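Local coordinates for uncharacterized protein (Chondromyces crocatus, PDB 6I86) that is of unknown function but is encoded in the crocagin gene cluster and probably takes part in making this ribosomally derived peptide natural product, at residues S71-E76 and T151-R156. Residues are numbered along the deposited sequence; the frame is centred on the assembly and turned at random.
Sequences SAPAFE and TLWPER
The indole of W153 lies flat under the peptide backbone of S71 and A72, a CH-pi contact in which a loop folds over the surface of a mixed beta-sheet. W153 sits near the end of strand 148-154, which runs between the parallel strand 60-69 and the antiparallel strand 115-123; the loop is the one that leaves strand 60-69 and leads to strand 82-90. S71 and W153 mark the closest approach of the two backbones, with CA atoms 5.2 Å apart, yet no hydrogen bond crosses here and the contact rests on the ring. CG of W153 stands between its own backbone N and carbonyl carbon (chi1 64°), and with chi2 at 95° the indole presents one broad face to the loop. S71 contributes main chain rather than side chain: its C is 3.6 Å from W153 CG, over the same face but displaced toward the rim, while its CB points away from the strand. The A72 N follows over the middle of the indole, and A72 CA then takes the six-membered ring of W153, 3.6 Å from its centroid and only 4° off the normal, so the CH group is centred on the pi cloud. P73 is different. The P73 and W153 side chains cross at about a right angle, and P73 CD approaches obliquely, coming to 3.9 Å from W153 CZ3. P73 CD also has a looser neighbour in CG2 of the buried T151, at 4.4 Å. L120 of the neighbouring strand 115-123 touches both P73 and W153. Past the centroid, the A72 methyl runs level with the ring and ends over the benzo part of the indole, A72 CB 3.6 Å from W153 CZ2.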
# COMPACT_ATOMS: atom_id res chain seq x y z
N SER A 71 -4.22 -12.84 -11.88
CA SER A 71 -3.27 -12.34 -12.86
C SER A 71 -3.40 -10.82 -12.90
O SER A 71 -4.10 -10.22 -12.08
CB SER A 71 -3.50 -12.98 -14.23
OG SER A 71 -4.71 -12.52 -14.82
N ALA A 72 -2.72 -10.20 -13.86
CA ALA A 72 -2.84 -8.76 -14.05
C ALA A 72 -4.30 -8.39 -14.32
O ALA A 72 -5.04 -9.17 -14.94
CB ALA A 72 -1.94 -8.29 -15.19
N PRO A 73 -4.74 -7.21 -13.88
CA PRO A 73 -6.15 -6.86 -14.04
C PRO A 73 -6.54 -6.72 -15.50
O PRO A 73 -5.76 -6.24 -16.33
CB PRO A 73 -6.27 -5.52 -13.30
CG PRO A 73 -4.88 -4.98 -13.24
CD PRO A 73 -3.98 -6.17 -13.16
N ALA A 74 -7.76 -7.17 -15.82
CA ALA A 74 -8.28 -6.99 -17.16
C ALA A 74 -8.61 -5.53 -17.44
O ALA A 74 -8.52 -5.08 -18.59
CB ALA A 74 -9.53 -7.86 -17.36
N PHE A 75 -8.96 -4.77 -16.41
CA PHE A 75 -9.33 -3.37 -16.55
C PHE A 75 -8.49 -2.53 -15.60
O PHE A 75 -8.46 -2.79 -14.39
CB PHE A 75 -10.82 -3.15 -16.28
CG PHE A 75 -11.71 -3.90 -17.23
CD1 PHE A 75 -12.02 -3.37 -18.47
CD2 PHE A 75 -12.23 -5.13 -16.88
CE1 PHE A 75 -12.83 -4.06 -19.35
CE2 PHE A 75 -13.05 -5.83 -17.75
CZ PHE A 75 -13.35 -5.29 -18.99
N GLU A 76 -7.82 -1.52 -16.14
CA GLU A 76 -7.04 -0.60 -15.33
C GLU A 76 -7.96 0.25 -14.46
O GLU A 76 -9.15 0.43 -14.75
CB GLU A 76 -6.18 0.28 -16.23
CG GLU A 76 -6.97 1.32 -17.01
CD GLU A 76 -6.21 1.87 -18.20
OE1 GLU A 76 -5.05 1.45 -18.42
OE2 GLU A 76 -6.77 2.72 -18.93
N THR A 151 -2.64 -4.06 -6.58
CA THR A 151 -3.02 -5.39 -7.03
C THR A 151 -1.82 -6.32 -7.00
O THR A 151 -0.76 -5.99 -7.54
CB THR A 151 -3.62 -5.35 -8.43
OG1 THR A 151 -4.70 -4.42 -8.47
CG2 THR A 151 -4.14 -6.73 -8.82
N LEU A 152 -1.99 -7.47 -6.36
CA LEU A 152 -0.97 -8.50 -6.29
C LEU A 152 -1.39 -9.70 -7.12
O LEU A 152 -2.57 -10.05 -7.16
CB LEU A 152 -0.73 -8.94 -4.84
CG LEU A 152 0.11 -8.11 -3.87
CD1 LEU A 152 -0.47 -6.72 -3.63
CD2 LEU A 152 0.26 -8.86 -2.54
N TRP A 153 -0.43 -10.33 -7.78
CA TRP A 153 -0.66 -11.63 -8.39
C TRP A 153 0.66 -12.38 -8.41
O TRP A 153 1.73 -11.76 -8.41
CB TRP A 153 -1.27 -11.52 -9.80
CG TRP A 153 -0.46 -10.85 -10.87
CD1 TRP A 153 0.34 -11.47 -11.79
CD2 TRP A 153 -0.42 -9.45 -11.18
NE1 TRP A 153 0.90 -10.53 -12.63
CE2 TRP A 153 0.45 -9.29 -12.28
CE3 TRP A 153 -1.02 -8.32 -10.62
CZ2 TRP A 153 0.73 -8.04 -12.83
CZ3 TRP A 153 -0.75 -7.08 -11.17
CH2 TRP A 153 0.12 -6.95 -12.26
N PRO A 154 0.63 -13.72 -8.40
CA PRO A 154 1.86 -14.49 -8.16
C PRO A 154 2.95 -14.19 -9.18
O PRO A 154 2.69 -14.12 -10.38
CB PRO A 154 1.39 -15.95 -8.26
CG PRO A 154 -0.07 -15.89 -7.96
CD PRO A 154 -0.54 -14.60 -8.55
N GLU A 155 4.17 -14.00 -8.68
CA GLU A 155 5.32 -13.82 -9.56
C GLU A 155 5.77 -15.18 -10.08
O GLU A 155 6.15 -16.06 -9.30
CB GLU A 155 6.45 -13.10 -8.84
CG GLU A 155 7.52 -12.60 -9.79
CD GLU A 155 8.28 -11.39 -9.27
OE1 GLU A 155 8.04 -10.98 -8.12
OE2 GLU A 155 9.12 -10.86 -10.03
N ARG A 156 5.72 -15.34 -11.40
CA ARG A 156 5.89 -16.64 -12.03
C ARG A 156 7.11 -16.65 -12.95
O ARG A 156 8.21 -16.27 -12.54
CB ARG A 156 4.62 -17.00 -12.80
CG ARG A 156 3.39 -17.16 -11.91
CD ARG A 156 3.32 -18.58 -11.42
NE ARG A 156 2.62 -18.77 -10.15
CZ ARG A 156 1.39 -19.26 -10.03
NH1 ARG A 156 0.71 -19.62 -11.11
NH2 ARG A 156 0.85 -19.40 -8.83